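Local coordinates for protein rifin (Plasmodium falciparum, PDB 7JZI) that belongs to the RIFIN family of variant surface antigens and is probably displayed on infected red blood cells, where relatives engage host immune receptors, at residues Ala14-Val27 and Leu113-Thr127. Sequence-based numbering, arbitrary orientation.
Sequences AGLKAGDIHGMKIV and LEKATQSAEALSETT
Gly-15, Gly-19 and Gly-23, one on each successive turn of helix 8-33, face Ser-124, Ala-120 and Ala-116 of helix 101-127, which runs back antiparallel at 150°. Having no side chain, the glycines let the two backbones come close: the axes of 14-27 and 113-127 approach to 8.0 Å, and the CA atoms of Gly-19 and Ala-120 lie 4.6 Å apart. Alanine suits the other helix because its lone methyl fills the shallow groove without prising the pair apart. Ala-120 CB rests on Gly-19 O at 3.5 Å, and Ala-116 CB is shared between Gly-23 O and Val-27 CG1. Serine is nearly as small, and Ser-124 turns its hydroxyl back on its own helix: with OG anti to the carbonyl carbon (chi1 -70°), it donates a hydrogen bond from OG to Ala-120 O at 2.9 Å, above the carbonyl plane and on the face opposite to the backbone N of Ser-124.

Beyond the glycines, Ile-26 drives CD1 over the second helix, meeting Ala-116 CA and, at 3.4 Å, Lys-115 CG, while Ser-119 CB lies alongside; the aliphatic part of the lysine thus serves as hydrophobic cover. Tyr-53, from a loop, also touches Ala-116. The looser, more solvent-accessible flank holds partly exposed His-22 and Ser-119: Ser-119 OG lies over one face of the His-22 ring, 4.1 Å from NE2 and not hydrogen-bonded to it. At the far end, exposed Thr-127 lies loosely against Ala-14, Gly-15 and Ala-18.

No hydrogen bond or salt bridge joins the two segments. This antiparallel pairing of long helices in this part of the rifin, probably its variable region, therefore rests on close fit and van der Waals contact, with small residues at the seam setting the spacing.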
ATOM      1  N   ALA B  14     -24.129  14.310 -28.380  1.00194.31           N
ATOM      2  CA  ALA B  14     -24.742  14.547 -27.077  1.00184.01           C
ATOM      3  C   ALA B  14     -24.706  13.291 -26.218  1.00188.42           C
ATOM      4  O   ALA B  14     -24.499  13.367 -24.999  1.00184.83           O
ATOM      5  CB  ALA B  14     -26.179  15.041 -27.255  1.00170.32           C
ATOM      6  N   GLY B  15     -24.873  12.121 -26.841  1.00193.91           N
ATOM      7  CA  GLY B  15     -24.792  10.881 -26.088  1.00186.95           C
ATOM      8  C   GLY B  15     -23.390  10.603 -25.582  1.00191.10           C
ATOM      9  O   GLY B  15     -23.213  10.141 -24.452  1.00191.06           O
ATOM     10  N   LEU B  16     -22.373  10.905 -26.396  1.00196.16           N
ATOM     11  CA  LEU B  16     -20.993  10.735 -25.946  1.00192.20           C
ATOM     12  C   LEU B  16     -20.678  11.665 -24.778  1.00191.37           C
ATOM     13  O   LEU B  16     -20.032  11.256 -23.802  1.00196.29           O
ATOM     14  CB  LEU B  16     -20.035  10.984 -27.114  1.00189.12           C
ATOM     15  CG  LEU B  16     -18.533  10.750 -26.931  1.00170.78           C
ATOM     16  CD1 LEU B  16     -18.219   9.263 -26.880  1.00166.01           C
ATOM     17  CD2 LEU B  16     -17.754  11.426 -28.048  1.00162.40           C
ATOM     18  N   LYS B  17     -21.170  12.907 -24.838  1.00187.78           N
ATOM     19  CA  LYS B  17     -20.940  13.856 -23.749  1.00179.26           C
ATOM     20  C   LYS B  17     -21.619  13.399 -22.459  1.00181.89           C
ATOM     21  O   LYS B  17     -20.998  13.382 -21.381  1.00182.82           O
ATOM     22  CB  LYS B  17     -21.446  15.241 -24.161  1.00176.00           C
ATOM     23  CG  LYS B  17     -21.318  16.320 -23.098  1.00168.99           C
ATOM     24  CD  LYS B  17     -21.827  17.657 -23.626  1.00158.67           C
ATOM     25  CE  LYS B  17     -20.819  18.311 -24.561  1.00149.55           C
ATOM     26  NZ  LYS B  17     -21.267  19.658 -25.015  1.00147.11           N
ATOM     27  N   ALA B  18     -22.900  13.022 -22.554  1.00184.37           N
ATOM     28  CA  ALA B  18     -23.625  12.539 -21.384  1.00180.81           C
ATOM     29  C   ALA B  18     -22.973  11.294 -20.797  1.00183.24           C
ATOM     30  O   ALA B  18     -22.852  11.166 -19.571  1.00177.36           O
ATOM     31  CB  ALA B  18     -25.082  12.255 -21.748  1.00172.44           C
ATOM     32  N   GLY B  19     -22.523  10.374 -21.655  1.00192.34           N
ATOM     33  CA  GLY B  19     -21.912   9.157 -21.161  1.00183.04           C
ATOM     34  C   GLY B  19     -20.570   9.390 -20.502  1.00182.00           C
ATOM     35  O   GLY B  19     -20.251   8.733 -19.513  1.00181.94           O
ATOM     36  N   ASP B  20     -19.795  10.360 -20.991  1.00183.93           N
ATOM     37  CA  ASP B  20     -18.539  10.687 -20.320  1.00180.90           C
ATOM     38  C   ASP B  20     -18.795  11.267 -18.934  1.00178.95           C
ATOM     39  O   ASP B  20     -18.251  10.781 -17.921  1.00181.99           O
ATOM     40  CB  ASP B  20     -17.741  11.683 -21.160  1.00179.17           C
ATOM     41  CG  ASP B  20     -16.987  11.021 -22.290  1.00174.16           C
ATOM     42  OD1 ASP B  20     -17.012   9.777 -22.382  1.00172.94           O
ATOM     43  OD2 ASP B  20     -16.371  11.756 -23.093  1.00172.71           O
ATOM     44  N   ILE B  21     -19.637  12.306 -18.872  1.00173.25           N
ATOM     45  CA  ILE B  21     -19.877  12.951 -17.586  1.00164.40           C
ATOM     46  C   ILE B  21     -20.487  11.983 -16.587  1.00164.02           C
ATOM     47  O   ILE B  21     -20.154  12.020 -15.405  1.00164.49           O
ATOM     48  CB  ILE B  21     -20.741  14.223 -17.738  1.00157.87           C
ATOM     49  CG1 ILE B  21     -22.115  13.933 -18.362  1.00158.66           C
ATOM     50  CG2 ILE B  21     -19.993  15.271 -18.526  1.00153.16           C
ATOM     51  CD1 ILE B  21     -23.246  13.674 -17.373  1.00146.07           C
ATOM     52  N   HIS B  22     -21.380  11.113 -17.016  1.00164.68           N
ATOM     53  CA  HIS B  22     -21.941  10.194 -16.048  1.00170.51           C
ATOM     54  C   HIS B  22     -20.992   9.047 -15.725  1.00170.64           C
ATOM     55  O   HIS B  22     -21.026   8.545 -14.602  1.00167.35           O
ATOM     56  CB  HIS B  22     -23.356   9.791 -16.473  1.00179.12           C
ATOM     57  CG  HIS B  22     -24.052   8.869 -15.517  1.00178.45           C
ATOM     58  ND1 HIS B  22     -23.572   8.556 -14.268  1.00169.91           N
ATOM     59  CD2 HIS B  22     -25.297   8.347 -15.545  1.00177.69           C
ATOM     60  CE1 HIS B  22     -24.406   7.754 -13.645  1.00164.22           C
ATOM     61  NE2 HIS B  22     -25.477   7.621 -14.399  1.00171.69           N
ATOM     62  N   GLY B  23     -20.229   8.529 -16.692  1.00178.49           N
ATOM     63  CA  GLY B  23     -19.301   7.460 -16.372  1.00166.85           C
ATOM     64  C   GLY B  23     -18.250   7.855 -15.353  1.00163.43           C
ATOM     65  O   GLY B  23     -17.737   6.995 -14.635  1.00154.88           O
ATOM     66  N   MET B  24     -17.891   9.144 -15.289  1.00168.66           N
ATOM     67  CA  MET B  24     -16.895   9.539 -14.288  1.00161.44           C
ATOM     68  C   MET B  24     -17.410   9.580 -12.842  1.00154.16           C
ATOM     69  O   MET B  24     -16.604   9.396 -11.919  1.00153.55           O
ATOM     70  CB  MET B  24     -16.269  10.882 -14.642  1.00159.64           C
ATOM     71  CG  MET B  24     -14.898  11.032 -13.976  1.00156.71           C
ATOM     72  SD  MET B  24     -13.879  12.385 -14.561  1.00159.94           S
ATOM     73  CE  MET B  24     -13.932  13.416 -13.106  1.00150.34           C
ATOM     74  N   LYS B  25     -18.689   9.905 -12.603  1.00146.53           N
ATOM     75  CA  LYS B  25     -19.149  10.085 -11.218  1.00142.56           C
ATOM     76  C   LYS B  25     -19.043   8.806 -10.373  1.00142.23           C
ATOM     77  O   LYS B  25     -18.545   8.845  -9.232  1.00141.28           O
ATOM     78  CB  LYS B  25     -20.579  10.633 -11.199  1.00139.06           C
ATOM     79  CG  LYS B  25     -20.862  11.614 -12.317  1.00146.31           C
ATOM     80  CD  LYS B  25     -21.977  12.556 -11.915  1.00132.84           C
ATOM     81  CE  LYS B  25     -22.373  13.443 -13.058  1.00132.54           C
ATOM     82  NZ  LYS B  25     -23.377  12.827 -13.916  1.00143.97           N
ATOM     83  N   ILE B  26     -19.540   7.676 -10.885  1.00146.62           N
ATOM     84  CA  ILE B  26     -19.420   6.427 -10.136  1.00151.31           C
ATOM     85  C   ILE B  26     -17.954   6.132  -9.799  1.00145.98           C
ATOM     86  O   ILE B  26     -17.631   5.646  -8.704  1.00149.25           O
ATOM     87  CB  ILE B  26     -20.139   5.279 -10.883  1.00149.24           C
ATOM     88  CG1 ILE B  26     -19.583   5.016 -12.289  1.00140.31           C
ATOM     89  CG2 ILE B  26     -21.673   5.471 -10.937  1.00154.48           C
ATOM     90  CD1 ILE B  26     -20.474   3.941 -13.047  1.00141.98           C
ATOM     91  N   VAL B  27     -17.030   6.425 -10.714  1.00140.70           N
ATOM     92  CA  VAL B  27     -15.652   6.104 -10.364  1.00137.16           C
ATOM     93  C   VAL B  27     -15.037   7.152  -9.437  1.00128.65           C
ATOM     94  O   VAL B  27     -14.105   6.835  -8.691  1.00135.46           O
ATOM     95  CB  VAL B  27     -14.774   5.894 -11.617  1.00140.33           C
ATOM     96  CG1 VAL B  27     -15.365   4.828 -12.558  1.00145.49           C
ATOM     97  CG2 VAL B  27     -14.525   7.183 -12.373  1.00145.71           C
ATOM     98  N   LEU B 113     -13.960   0.688 -13.339  1.00157.49           N
ATOM     99  CA  LEU B 113     -13.966   1.095 -14.742  1.00154.81           C
ATOM    100  C   LEU B 113     -14.982   0.319 -15.560  1.00152.71           C
ATOM    101  O   LEU B 113     -15.606   0.885 -16.459  1.00158.28           O
ATOM    102  CB  LEU B 113     -12.569   0.909 -15.349  1.00156.38           C
ATOM    103  CG  LEU B 113     -12.330   1.273 -16.827  1.00156.95           C
ATOM    104  CD1 LEU B 113     -10.882   1.677 -17.049  1.00156.09           C
ATOM    105  CD2 LEU B 113     -12.675   0.127 -17.780  1.00153.90           C
ATOM    106  N   GLU B 114     -15.211  -0.948 -15.243  1.00153.36           N
ATOM    107  CA  GLU B 114     -16.230  -1.664 -15.992  1.00158.01           C
ATOM    108  C   GLU B 114     -17.623  -1.338 -15.472  1.00153.92           C
ATOM    109  O   GLU B 114     -18.568  -1.266 -16.268  1.00157.06           O
ATOM    110  CB  GLU B 114     -15.938  -3.166 -15.982  1.00151.96           C
ATOM    111  CG  GLU B 114     -14.477  -3.438 -16.358  1.00152.14           C
ATOM    112  CD  GLU B 114     -14.301  -4.423 -17.511  1.00158.65           C
ATOM    113  OE1 GLU B 114     -15.320  -4.886 -18.069  1.00158.71           O
ATOM    114  OE2 GLU B 114     -13.135  -4.687 -17.899  1.00160.87           O
ATOM    115  N   LYS B 115     -17.742  -1.035 -14.175  1.00151.56           N
ATOM    116  CA  LYS B 115     -18.861  -0.271 -13.642  1.00141.12           C
ATOM    117  C   LYS B 115     -19.180   0.919 -14.542  1.00145.05           C
ATOM    118  O   LYS B 115     -20.297   1.053 -15.058  1.00151.20           O
ATOM    119  CB  LYS B 115     -18.447   0.195 -12.236  1.00141.35           C
ATOM    120  CG  LYS B 115     -19.388   1.086 -11.465  1.00146.24           C
ATOM    121  CD  LYS B 115     -20.771   0.538 -11.278  1.00139.80           C
ATOM    122  CE  LYS B 115     -20.846  -0.099  -9.898  1.00140.09           C
ATOM    123  NZ  LYS B 115     -22.074   0.310  -9.157  1.00140.54           N
ATOM    124  N   ALA B 116     -18.170   1.767 -14.775  1.00149.29           N
ATOM    125  CA  ALA B 116     -18.388   3.014 -15.500  1.00153.08           C
ATOM    126  C   ALA B 116     -18.745   2.774 -16.956  1.00160.08           C
ATOM    127  O   ALA B 116     -19.620   3.451 -17.500  1.00165.02           O
ATOM    128  CB  ALA B 116     -17.150   3.904 -15.408  1.00156.47           C
ATOM    129  N   THR B 117     -18.060   1.838 -17.617  1.00165.35           N
ATOM    130  CA  THR B 117     -18.341   1.588 -19.029  1.00166.21           C
ATOM    131  C   THR B 117     -19.745   1.040 -19.231  1.00163.89           C
ATOM    132  O   THR B 117     -20.475   1.519 -20.105  1.00169.87           O
ATOM    133  CB  THR B 117     -17.302   0.648 -19.646  1.00158.96           C
ATOM    134  OG1 THR B 117     -17.454  -0.660 -19.071  1.00163.26           O
ATOM    135  CG2 THR B 117     -15.892   1.188 -19.450  1.00151.87           C
ATOM    136  N   GLN B 118     -20.177   0.074 -18.418  1.00160.00           N
ATOM    137  CA  GLN B 118     -21.495  -0.421 -18.758  1.00160.00           C
ATOM    138  C   GLN B 118     -22.559   0.537 -18.233  1.00165.79           C
ATOM    139  O   GLN B 118     -23.667   0.572 -18.777  1.00168.22           O
ATOM    140  CB  GLN B 118     -21.777  -1.807 -18.151  1.00158.04           C
ATOM    141  CG  GLN B 118     -23.261  -2.136 -18.395  1.00164.85           C
ATOM    142  CD  GLN B 118     -23.983  -2.842 -17.279  1.00171.52           C
ATOM    143  OE1 GLN B 118     -23.629  -2.704 -16.101  1.00168.49           O
ATOM    144  NE2 GLN B 118     -25.069  -3.518 -17.627  1.00164.21           N
ATOM    145  N   SER B 119     -22.219   1.429 -17.298  1.00168.14           N
ATOM    146  CA  SER B 119     -23.221   2.427 -16.962  1.00170.41           C
ATOM    147  C   SER B 119     -23.306   3.485 -18.058  1.00170.03           C
ATOM    148  O   SER B 119     -24.395   3.972 -18.367  1.00171.82           O
ATOM    149  CB  SER B 119     -22.914   3.039 -15.600  1.00164.50           C
ATOM    150  OG  SER B 119     -23.943   3.923 -15.205  1.00165.49           O
ATOM    151  N   ALA B 120     -22.176   3.830 -18.679  1.00175.59           N
ATOM    152  CA  ALA B 120     -22.169   4.813 -19.756  1.00170.91           C
ATOM    153  C   ALA B 120     -22.773   4.265 -21.032  1.00170.75           C
ATOM    154  O   ALA B 120     -23.284   5.044 -21.843  1.00173.31           O
ATOM    155  CB  ALA B 120     -20.745   5.284 -20.032  1.00172.18           C
ATOM    156  N   GLU B 121     -22.763   2.941 -21.210  1.00167.58           N
ATOM    157  CA  GLU B 121     -23.324   2.388 -22.436  1.00164.79           C
ATOM    158  C   GLU B 121     -24.830   2.605 -22.489  1.00171.89           C
ATOM    159  O   GLU B 121     -25.376   2.862 -23.567  1.00169.91           O
ATOM    160  CB  GLU B 121     -23.021   0.887 -22.545  1.00159.31           C
ATOM    161  CG  GLU B 121     -21.588   0.536 -22.846  1.00166.07           C
ATOM    162  CD  GLU B 121     -21.401  -0.963 -23.014  1.00165.38           C
ATOM    163  OE1 GLU B 121     -22.397  -1.709 -22.868  1.00162.24           O
ATOM    164  OE2 GLU B 121     -20.263  -1.400 -23.292  1.00156.88           O
ATOM    165  N   ALA B 122     -25.501   2.535 -21.334  1.00167.18           N
ATOM    166  CA  ALA B 122     -26.943   2.753 -21.268  1.00166.08           C
ATOM    167  C   ALA B 122     -27.315   4.201 -21.564  1.00174.94           C
ATOM    168  O   ALA B 122     -28.275   4.456 -22.297  1.00178.39           O
ATOM    169  CB  ALA B 122     -27.477   2.320 -19.904  1.00168.95           C
ATOM    170  N   LEU B 123     -26.599   5.168 -20.993  1.00174.58           N
ATOM    171  CA  LEU B 123     -26.990   6.542 -21.277  1.00179.08           C
ATOM    172  C   LEU B 123     -26.438   7.044 -22.610  1.00176.69           C
ATOM    173  O   LEU B 123     -26.838   8.124 -23.059  1.00177.68           O
ATOM    174  CB  LEU B 123     -26.592   7.477 -20.121  1.00171.52           C
ATOM    175  CG  LEU B 123     -27.455   7.251 -18.861  1.00169.47           C
ATOM    176  CD1 LEU B 123     -27.379   8.430 -17.905  1.00155.42           C
ATOM    177  CD2 LEU B 123     -28.914   6.950 -19.208  1.00166.56           C
ATOM    178  N   SER B 124     -25.519   6.313 -23.248  1.00179.44           N
ATOM    179  CA  SER B 124     -25.210   6.612 -24.640  1.00177.64           C
ATOM    180  C   SER B 124     -26.421   6.324 -25.519  1.00178.17           C
ATOM    181  O   SER B 124     -26.712   7.073 -26.466  1.00177.42           O
ATOM    182  CB  SER B 124     -24.004   5.787 -25.095  1.00170.13           C
ATOM    183  OG  SER B 124     -22.837   6.266 -24.451  1.00160.47           O
ATOM    184  N   GLU B 125     -27.128   5.212 -25.236  1.00181.99           N
ATOM    185  CA  GLU B 125     -28.219   4.808 -26.124  1.00180.06           C
ATOM    186  C   GLU B 125     -29.502   5.509 -25.731  1.00180.63           C
ATOM    187  O   GLU B 125     -30.245   5.933 -26.607  1.00179.72           O
ATOM    188  CB  GLU B 125     -28.489   3.285 -26.184  1.00171.20           C
ATOM    189  CG  GLU B 125     -29.336   2.663 -25.052  1.00178.31           C
ATOM    190  CD  GLU B 125     -28.809   1.252 -24.732  1.00187.33           C
ATOM    191  OE1 GLU B 125     -29.030   0.411 -25.619  1.00191.01           O
ATOM    192  OE2 GLU B 125     -28.521   0.967 -23.536  1.00187.28           O
ATOM    193  N   THR B 126     -29.670   5.779 -24.433  1.00181.74           N
ATOM    194  CA  THR B 126     -30.856   6.440 -23.885  1.00184.43           C
ATOM    195  C   THR B 126     -31.169   7.781 -24.548  1.00185.60           C
ATOM    196  O   THR B 126     -32.313   7.996 -24.972  1.00179.65           O
ATOM    197  CB  THR B 126     -30.662   6.609 -22.374  1.00180.43           C
ATOM    198  OG1 THR B 126     -30.284   5.343 -21.807  1.00178.53           O
ATOM    199  CG2 THR B 126     -31.939   7.099 -21.700  1.00169.05           C
ATOM    200  N   THR B 127     -30.170   8.654 -24.711  1.00190.07           N
ATOM    201  CA  THR B 127     -30.429   9.982 -25.262  1.00191.23           C
ATOM    202  C   THR B 127     -31.039   9.905 -26.662  1.00195.36           C
ATOM    203  O   THR B 127     -32.061  10.547 -26.939  1.00195.50           O
ATOM    204  CB  THR B 127     -29.140  10.807 -25.277  1.00180.92           C
ATOM    205  OG1 THR B 127     -28.772  11.166 -23.940  1.00176.33           O
ATOM    206  CG2 THR B 127     -29.341  12.101 -26.076  1.00177.24           C
TER